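Side-chain contacts in Pre-mRNA splicing factor PRP8 (Cyanidioschyzon merolae, PDB 6NQI), which probably binds U1, U2, U5 and U6 snRNAs and intron RNA within the spliceosome, the part described here being its RNase H-like domain: residues R10-D15 / T68-Q73; W29-S34 / S141-W146. All blocks are in the same frame, centred on the assembly; numbering follows the deposited sequence.

Interaction 1: residues R10-D15 / T68-Q73; sequences RLWIVD and TMLRSQ
The indole of Trp12 meets the end of helix 54-71 with the outer rim of its six-membered ring. Lying in the ring plane at that rim are the carbonyl oxygen of Met69, the backbone N of Leu70 and CD of Gln73; beyond the two segments the ring of Phe39 meets the indole at about 60°, and Pro79 and Ile30 touch it too. Trp12 CH2 is 3.6 Å from Met69 O, a packing contact; Met69 O accepts a hydrogen bond from Ser72 OG at 3.0 Å. Leu70 arrives obliquely, its CD2 methyl 3.5 Å from Trp12 CZ3. Met69 contributes its CB, 3.8 Å from Trp12 CZ3, while bends at chi2 and chi3 carry its sulfur end away from the indole. Gln73 CG sits 3.6 Å from Trp12 CH2 and reaches CZ2 as well. The chain of Gln73 bends at chi2 (-67°), its amide plane stands 65° from the indole, and OE1 is hydrogen-bonded to Arg37, although this side chain is poorly ordered. The indole nitrogen takes no part here: Trp12 NE1 turns to Glu32 on the next strand. The contact is mainly van der Waals packing, with a strand tryptophan set end-on against the last turn of the helix. It joins the first strand to the helix that follows the three-stranded antiparallel meander and covers one face of the sheet, an arrangement characteristic of the RNase H-like fold.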
ATOM      1  N   ARG A  10      -6.560   4.062  12.820  1.00 76.00           N
ATOM      2  CA  ARG A  10      -5.805   3.011  12.145  1.00 71.88           C
ATOM      3  C   ARG A  10      -6.679   2.491  11.002  1.00 68.28           C
ATOM      4  O   ARG A  10      -7.605   1.713  11.227  1.00 62.58           O
ATOM      5  CB  ARG A  10      -5.432   1.898  13.129  1.00 66.13           C
ATOM      6  CG  ARG A  10      -4.398   0.847  12.610  1.00 62.68           C
ATOM      7  CD  ARG A  10      -4.157  -0.318  13.599  1.00 57.31           C
ATOM      8  NE  ARG A  10      -3.266   0.035  14.699  1.00 60.92           N
ATOM      9  CZ  ARG A  10      -1.957  -0.239  14.755  1.00 62.66           C
ATOM     10  NH1 ARG A  10      -1.370  -0.904  13.761  1.00 60.42           N
ATOM     11  NH2 ARG A  10      -1.229   0.160  15.814  1.00 67.96           N
ATOM     12  N   LEU A  11      -6.431   2.984   9.782  1.00 55.17           N
ATOM     13  CA  LEU A  11      -7.065   2.552   8.537  1.00 50.69           C
ATOM     14  C   LEU A  11      -6.114   1.688   7.688  1.00 45.81           C
ATOM     15  O   LEU A  11      -4.887   1.755   7.823  1.00 48.25           O
ATOM     16  CB  LEU A  11      -7.510   3.757   7.698  1.00 54.12           C
ATOM     17  CG  LEU A  11      -8.677   4.650   8.089  1.00 57.30           C
ATOM     18  CD1 LEU A  11      -9.018   5.681   7.000  1.00 55.51           C
ATOM     19  CD2 LEU A  11      -9.860   3.732   8.311  1.00 51.56           C
ATOM     20  N   TRP A  12      -6.688   0.857   6.806  1.00 46.70           N
ATOM     21  CA  TRP A  12      -5.917   0.085   5.823  1.00 43.85           C
ATOM     22  C   TRP A  12      -6.347   0.503   4.427  1.00 43.35           C
ATOM     23  O   TRP A  12      -7.480   0.228   4.019  1.00 40.62           O
ATOM     24  CB  TRP A  12      -6.096  -1.427   5.992  1.00 38.81           C
ATOM     25  CG  TRP A  12      -5.253  -2.020   7.081  1.00 38.69           C
ATOM     26  CD1 TRP A  12      -4.460  -1.344   7.941  1.00 42.62           C
ATOM     27  CD2 TRP A  12      -5.121  -3.407   7.424  1.00 34.85           C
ATOM     28  NE1 TRP A  12      -3.827  -2.209   8.796  1.00 40.92           N
ATOM     29  CE2 TRP A  12      -4.223  -3.481   8.509  1.00 36.25           C
ATOM     30  CE3 TRP A  12      -5.655  -4.597   6.898  1.00 31.13           C
ATOM     31  CZ2 TRP A  12      -3.853  -4.682   9.096  1.00 35.83           C
ATOM     32  CZ3 TRP A  12      -5.282  -5.814   7.484  1.00 30.96           C
ATOM     33  CH2 TRP A  12      -4.396  -5.840   8.576  1.00 33.26           C
ATOM     34  N   ILE A  13      -5.448   1.150   3.692  1.00 39.76           N
ATOM     35  CA  ILE A  13      -5.680   1.472   2.292  1.00 40.02           C
ATOM     36  C   ILE A  13      -5.143   0.310   1.439  1.00 38.78           C
ATOM     37  O   ILE A  13      -3.941  -0.001   1.468  1.00 40.03           O
ATOM     38  CB  ILE A  13      -5.002   2.794   1.906  1.00 45.23           C
ATOM     39  CG1 ILE A  13      -5.176   3.893   2.970  1.00 49.47           C
ATOM     40  CG2 ILE A  13      -5.615   3.297   0.623  1.00 45.59           C
ATOM     41  CD1 ILE A  13      -6.591   4.462   3.160  1.00 48.40           C
ATOM     42  N   VAL A  14      -6.027  -0.353   0.699  1.00 45.07           N
ATOM     43  CA  VAL A  14      -5.645  -1.516  -0.084  1.00 45.41           C
ATOM     44  C   VAL A  14      -5.740  -1.177  -1.564  1.00 47.57           C
ATOM     45  O   VAL A  14      -6.781  -0.692  -2.034  1.00 46.10           O
ATOM     46  CB  VAL A  14      -6.509  -2.732   0.264  1.00 40.98           C
ATOM     47  CG1 VAL A  14      -5.833  -4.016  -0.317  1.00 40.17           C
ATOM     48  CG2 VAL A  14      -6.769  -2.784   1.786  1.00 38.52           C
ATOM     49  N   ASP A  15      -4.637  -1.388  -2.283  1.00 52.05           N
ATOM     50  CA  ASP A  15      -4.527  -1.060  -3.704  1.00 52.24           C
ATOM     51  C   ASP A  15      -3.960  -2.281  -4.418  1.00 49.85           C
ATOM     52  O   ASP A  15      -2.811  -2.673  -4.175  1.00 51.52           O
ATOM     53  CB  ASP A  15      -3.646   0.182  -3.904  1.00 56.89           C
ATOM     54  CG  ASP A  15      -3.723   0.761  -5.314  1.00 57.04           C
ATOM     55  OD1 ASP A  15      -4.144   0.063  -6.256  1.00 54.58           O
ATOM     56  OD2 ASP A  15      -3.370   1.951  -5.491  1.00 60.30           O
ATOM     57  N   THR A  68      -6.113 -12.605   5.121  1.00 51.96           N
ATOM     58  CA  THR A  68      -4.933 -13.201   5.757  1.00 52.65           C
ATOM     59  C   THR A  68      -4.189 -12.182   6.621  1.00 52.14           C
ATOM     60  O   THR A  68      -3.758 -12.496   7.744  1.00 53.12           O
ATOM     61  CB  THR A  68      -4.008 -13.809   4.694  1.00 50.11           C
ATOM     62  OG1 THR A  68      -4.747 -14.778   3.954  1.00 50.06           O
ATOM     63  CG2 THR A  68      -2.841 -14.520   5.354  1.00 50.52           C
ATOM     64  N   MET A  69      -4.027 -10.959   6.109  1.00 67.36           N
ATOM     65  CA  MET A  69      -3.356  -9.927   6.895  1.00 66.81           C
ATOM     66  C   MET A  69      -4.153  -9.590   8.149  1.00 68.07           C
ATOM     67  O   MET A  69      -3.563  -9.324   9.205  1.00 68.51           O
ATOM     68  CB  MET A  69      -3.124  -8.647   6.075  1.00 63.77           C
ATOM     69  CG  MET A  69      -2.240  -8.752   4.833  1.00 60.29           C
ATOM     70  SD  MET A  69      -0.694  -9.667   5.055  1.00 60.83           S
ATOM     71  CE  MET A  69       0.039  -8.860   6.468  1.00 62.30           C
ATOM     72  N   LEU A  70      -5.490  -9.626   8.066  1.00 53.73           N
ATOM     73  CA  LEU A  70      -6.300  -9.453   9.265  1.00 54.45           C
ATOM     74  C   LEU A  70      -5.998 -10.557  10.263  1.00 56.25           C
ATOM     75  O   LEU A  70      -5.733 -10.295  11.444  1.00 57.29           O
ATOM     76  CB  LEU A  70      -7.791  -9.448   8.912  1.00 54.00           C
ATOM     77  CG  LEU A  70      -8.313  -8.204   8.186  1.00 51.68           C
ATOM     78  CD1 LEU A  70      -9.747  -8.406   7.726  1.00 51.14           C
ATOM     79  CD2 LEU A  70      -8.157  -6.969   9.027  1.00 51.12           C
ATOM     80  N   ARG A  71      -6.003 -11.803   9.790  1.00 57.59           N
ATOM     81  CA  ARG A  71      -5.782 -12.943  10.674  1.00 58.91           C
ATOM     82  C   ARG A  71      -4.434 -12.880  11.367  1.00 59.11           C
ATOM     83  O   ARG A  71      -4.271 -13.451  12.447  1.00 63.04           O
ATOM     84  CB  ARG A  71      -5.895 -14.241   9.882  1.00 59.22           C
ATOM     85  CG  ARG A  71      -7.292 -14.654   9.488  1.00 59.08           C
ATOM     86  CD  ARG A  71      -7.265 -16.098   9.069  1.00 60.26           C
ATOM     87  NE  ARG A  71      -8.579 -16.731   9.088  1.00 62.56           N
ATOM     88  CZ  ARG A  71      -9.202 -17.174   7.999  1.00 61.51           C
ATOM     89  NH1 ARG A  71      -8.617 -17.024   6.805  1.00 58.97           N
ATOM     90  NH2 ARG A  71     -10.410 -17.752   8.113  1.00 64.25           N
ATOM     91  N   SER A  72      -3.440 -12.251  10.751  1.00 70.22           N
ATOM     92  CA  SER A  72      -2.118 -12.203  11.378  1.00 70.42           C
ATOM     93  C   SER A  72      -1.933 -11.065  12.385  1.00 71.09           C
ATOM     94  O   SER A  72      -0.843 -10.959  12.957  1.00 72.27           O
ATOM     95  CB  SER A  72      -1.029 -12.061  10.325  1.00 68.74           C
ATOM     96  OG  SER A  72      -1.008 -10.716   9.874  1.00 67.22           O
ATOM     97  N   GLN A  73      -2.958 -10.195  12.617  1.00 95.12           N
ATOM     98  CA  GLN A  73      -2.889  -9.026  13.490  1.00 95.84           C
ATOM     99  C   GLN A  73      -3.461  -9.315  14.871  1.00 99.80           C
ATOM    100  O   GLN A  73      -4.417 -10.087  15.004  1.00101.21           O
ATOM    101  CB  GLN A  73      -3.658  -7.853  12.887  1.00 94.77           C
ATOM    102  CG  GLN A  73      -3.055  -7.290  11.602  1.00 92.61           C
ATOM    103  CD  GLN A  73      -1.725  -6.625  11.812  1.00 91.83           C
ATOM    104  OE1 GLN A  73      -1.690  -5.555  12.397  1.00 92.74           O
ATOM    105  NE2 GLN A  73      -0.629  -7.220  11.313  1.00 90.37           N
TER

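Interaction 2: residues W29-S34 / S141-W146; sequences WIWETS and SGYADW
Tyr143 OH is held by two groups of the segment 29-34. Tyr143 OH donates to Thr33 O at 2.8 Å, approaching in the carbonyl plane on a lone pair. Trp31 NE1 gives Tyr143 OH a weak bond of 3.2 Å, bent to 127° at the hydrogen. The phenol oxygen lies at the indole's edge, near its plane, and Trp31 CZ2, across CE2 from NE1, also comes close to it. The two rings are steeply inclined, at 77°, and form no regular stack. Trp31 has CG anti to the backbone N (chi1 169°), which swings its end across to the tyrosine although its CB starts in another direction. Thr33 CG2 covers one face of the Trp31 indole, 3.9 Å above the ring centre, and Phe159 of helix 152-168 also meets this ring. Ala155 and Ser156 of that helix pack on Tyr143. A phenylalanine here would keep the ring but would probably leave the buried Thr33 carbonyl without its hydroxyl donor and Trp31 NE1 without its weak acceptor. Tyr143 belongs to two overlapping beta turns, a type I from Ser141 and a type II' ending at Trp146; through it the connection after edge strand 137-141 is joined to the residues just beyond strand 24-32 in this RNase H-like domain.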
ATOM      1  N   TRP A  29      -0.642  -3.605  -2.500  1.00 41.07           N
ATOM      2  CA  TRP A  29      -0.186  -2.725  -1.426  1.00 41.10           C
ATOM      3  C   TRP A  29      -1.236  -2.563  -0.337  1.00 38.33           C
ATOM      4  O   TRP A  29      -2.420  -2.393  -0.637  1.00 37.34           O
ATOM      5  CB  TRP A  29       0.139  -1.342  -1.975  1.00 44.96           C
ATOM      6  CG  TRP A  29       0.849  -1.359  -3.262  1.00 48.47           C
ATOM      7  CD1 TRP A  29       0.295  -1.404  -4.505  1.00 48.75           C
ATOM      8  CD2 TRP A  29       2.257  -1.268  -3.451  1.00 49.11           C
ATOM      9  NE1 TRP A  29       1.278  -1.376  -5.459  1.00 51.18           N
ATOM     10  CE2 TRP A  29       2.493  -1.286  -4.833  1.00 51.30           C
ATOM     11  CE3 TRP A  29       3.347  -1.166  -2.579  1.00 47.02           C
ATOM     12  CZ2 TRP A  29       3.771  -1.220  -5.366  1.00 51.68           C
ATOM     13  CZ3 TRP A  29       4.616  -1.105  -3.109  1.00 47.45           C
ATOM     14  CH2 TRP A  29       4.817  -1.128  -4.489  1.00 49.70           C
ATOM     15  N   ILE A  30      -0.786  -2.532   0.919  1.00 45.54           N
ATOM     16  CA  ILE A  30      -1.631  -2.120   2.050  1.00 45.43           C
ATOM     17  C   ILE A  30      -0.885  -1.070   2.870  1.00 47.79           C
ATOM     18  O   ILE A  30       0.104  -1.389   3.542  1.00 47.93           O
ATOM     19  CB  ILE A  30      -2.031  -3.295   2.952  1.00 43.82           C
ATOM     20  CG1 ILE A  30      -2.825  -4.340   2.170  1.00 41.82           C
ATOM     21  CG2 ILE A  30      -2.817  -2.764   4.196  1.00 45.89           C
ATOM     22  CD1 ILE A  30      -3.196  -5.501   3.017  1.00 41.26           C
ATOM     23  N   TRP A  31      -1.394   0.161   2.867  1.00 42.63           N
ATOM     24  CA  TRP A  31      -0.850   1.266   3.653  1.00 43.66           C
ATOM     25  C   TRP A  31      -1.660   1.383   4.939  1.00 44.31           C
ATOM     26  O   TRP A  31      -2.887   1.521   4.896  1.00 44.77           O
ATOM     27  CB  TRP A  31      -0.883   2.568   2.846  1.00 45.08           C
ATOM     28  CG  TRP A  31      -0.586   3.826   3.628  1.00 45.42           C
ATOM     29  CD1 TRP A  31       0.246   3.955   4.701  1.00 44.40           C
ATOM     30  CD2 TRP A  31      -1.125   5.140   3.383  1.00 46.95           C
ATOM     31  NE1 TRP A  31       0.248   5.264   5.155  1.00 44.65           N
ATOM     32  CE2 TRP A  31      -0.582   6.008   4.357  1.00 46.02           C
ATOM     33  CE3 TRP A  31      -2.009   5.665   2.435  1.00 49.04           C
ATOM     34  CZ2 TRP A  31      -0.893   7.363   4.405  1.00 46.85           C
ATOM     35  CZ3 TRP A  31      -2.317   7.021   2.490  1.00 50.14           C
ATOM     36  CH2 TRP A  31      -1.759   7.847   3.464  1.00 49.00           C
ATOM     37  N   GLU A  32      -0.985   1.275   6.075  1.00 48.78           N
ATOM     38  CA  GLU A  32      -1.597   1.502   7.374  1.00 50.00           C
ATOM     39  C   GLU A  32      -1.392   2.970   7.750  1.00 49.48           C
ATOM     40  O   GLU A  32      -0.287   3.366   8.143  1.00 49.33           O
ATOM     41  CB  GLU A  32      -0.965   0.574   8.400  1.00 51.53           C
ATOM     42  CG  GLU A  32      -1.654   0.610   9.721  1.00 52.96           C
ATOM     43  CD  GLU A  32      -1.259  -0.542  10.598  1.00 53.28           C
ATOM     44  OE1 GLU A  32      -0.180  -0.481  11.230  1.00 53.59           O
ATOM     45  OE2 GLU A  32      -2.010  -1.533  10.618  1.00 52.43           O
ATOM     46  N   THR A  33      -2.471   3.758   7.675  1.00 46.48           N
ATOM     47  CA  THR A  33      -2.358   5.221   7.725  1.00 45.97           C
ATOM     48  C   THR A  33      -1.814   5.718   9.059  1.00 45.81           C
ATOM     49  O   THR A  33      -0.963   6.612   9.087  1.00 45.17           O
ATOM     50  CB  THR A  33      -3.706   5.884   7.443  1.00 46.56           C
ATOM     51  OG1 THR A  33      -4.670   5.450   8.420  1.00 47.33           O
ATOM     52  CG2 THR A  33      -4.202   5.569   6.027  1.00 47.38           C
ATOM     53  N   SER A  34      -2.330   5.198  10.177  1.00 61.09           N
ATOM     54  CA  SER A  34      -1.958   5.744  11.479  1.00 61.36           C
ATOM     55  C   SER A  34      -0.476   5.554  11.777  1.00 61.71           C
ATOM     56  O   SER A  34       0.146   6.401  12.435  1.00 61.52           O
ATOM     57  CB  SER A  34      -2.786   5.093  12.583  1.00 62.93           C
ATOM     58  OG  SER A  34      -2.394   3.751  12.787  1.00 64.39           O
ATOM     59  N   SER A 141       8.414   0.361   6.597  1.00 52.75           N
ATOM     60  CA  SER A 141       7.891   1.475   7.388  1.00 51.88           C
ATOM     61  C   SER A 141       7.767   2.679   6.464  1.00 54.98           C
ATOM     62  O   SER A 141       8.766   3.286   6.083  1.00 58.49           O
ATOM     63  CB  SER A 141       8.769   1.769   8.599  1.00 52.84           C
ATOM     64  OG  SER A 141       9.764   2.723   8.299  1.00 56.65           O
ATOM     65  N   GLY A 142       6.539   3.002   6.074  1.00 44.02           N
ATOM     66  CA  GLY A 142       6.320   4.090   5.139  1.00 47.28           C
ATOM     67  C   GLY A 142       6.503   5.488   5.692  1.00 50.04           C
ATOM     68  O   GLY A 142       6.558   6.434   4.901  1.00 52.69           O
ATOM     69  N   TYR A 143       6.643   5.643   7.010  1.00 54.71           N
ATOM     70  CA  TYR A 143       6.882   6.946   7.616  1.00 57.05           C
ATOM     71  C   TYR A 143       8.306   7.084   8.133  1.00 58.79           C
ATOM     72  O   TYR A 143       8.599   8.031   8.872  1.00 60.09           O
ATOM     73  CB  TYR A 143       5.887   7.234   8.753  1.00 53.37           C
ATOM     74  CG  TYR A 143       4.444   7.374   8.314  1.00 51.39           C
ATOM     75  CD1 TYR A 143       4.128   7.499   6.974  1.00 53.44           C
ATOM     76  CD2 TYR A 143       3.400   7.408   9.250  1.00 47.54           C
ATOM     77  CE1 TYR A 143       2.825   7.626   6.567  1.00 51.19           C
ATOM     78  CE2 TYR A 143       2.072   7.551   8.845  1.00 45.95           C
ATOM     79  CZ  TYR A 143       1.801   7.659   7.503  1.00 47.72           C
ATOM     80  OH  TYR A 143       0.517   7.784   7.055  1.00 46.51           O
ATOM     81  N   ALA A 144       9.187   6.142   7.788  1.00 69.65           N
ATOM     82  CA  ALA A 144      10.593   6.257   8.144  1.00 71.56           C
ATOM     83  C   ALA A 144      10.720   6.530   9.629  1.00 70.26           C
ATOM     84  O   ALA A 144      10.257   5.743  10.459  1.00 67.39           O
ATOM     85  CB  ALA A 144      11.267   7.377   7.344  1.00 75.39           C
ATOM     86  N   ASP A 145      11.279   7.699   9.946  1.00 68.21           N
ATOM     87  CA  ASP A 145      11.384   8.228  11.299  1.00 72.35           C
ATOM     88  C   ASP A 145      10.669   9.563  11.417  1.00 72.37           C
ATOM     89  O   ASP A 145      11.053  10.397  12.236  1.00 76.76           O
ATOM     90  CB  ASP A 145      12.849   8.405  11.688  1.00 77.80           C
ATOM     91  CG  ASP A 145      13.564   9.423  10.800  1.00 78.87           C
ATOM     92  OD1 ASP A 145      14.417  10.189  11.316  1.00 83.97           O
ATOM     93  OD2 ASP A 145      13.255   9.463   9.584  1.00 75.10           O
ATOM     94  N   TRP A 146       9.662   9.806  10.578  1.00 63.43           N
ATOM     95  CA  TRP A 146       9.015  11.113  10.603  1.00 63.99           C
ATOM     96  C   TRP A 146       8.305  11.364  11.933  1.00 66.13           C
ATOM     97  O   TRP A 146       8.378  12.471  12.483  1.00 69.76           O
ATOM     98  CB  TRP A 146       8.041  11.254   9.431  1.00 59.56           C
ATOM     99  CG  TRP A 146       8.676  11.042   8.094  1.00 59.08           C
ATOM    100  CD1 TRP A 146      10.016  11.028   7.803  1.00 60.95           C
ATOM    101  CD2 TRP A 146       7.992  10.866   6.850  1.00 60.68           C
ATOM    102  NE1 TRP A 146      10.204  10.824   6.457  1.00 63.12           N
ATOM    103  CE2 TRP A 146       8.980  10.717   5.847  1.00 63.13           C
ATOM    104  CE3 TRP A 146       6.638  10.807   6.487  1.00 58.71           C
ATOM    105  CZ2 TRP A 146       8.660  10.515   4.505  1.00 62.67           C
ATOM    106  CZ3 TRP A 146       6.317  10.600   5.152  1.00 58.27           C
ATOM    107  CH2 TRP A 146       7.330  10.457   4.175  1.00 60.15           C
TER

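In the fold
Centred about 13 Å apart, the two interactions lie on opposite faces of one mixed sheet, sharing its neighbouring antiparallel strands 11-21 and 24-32. Interaction 1 joins the first strand to helix 54-71; interaction 2 joins the second to the turns leading into helix 152-168. Their segments alternate along the chain: 10-15, 29-34, 68-73, then 141-146. Glu32 bridges the pair: besides its link to the indole of interaction 1, its OE1 forms a salt bridge to Arg10 NH1, while Ile13 packs on Thr33. The hairpin of strands 11-21 and 24-32 is thus covered on one face by helix 54-71 and met on the other by the turns at 141-146.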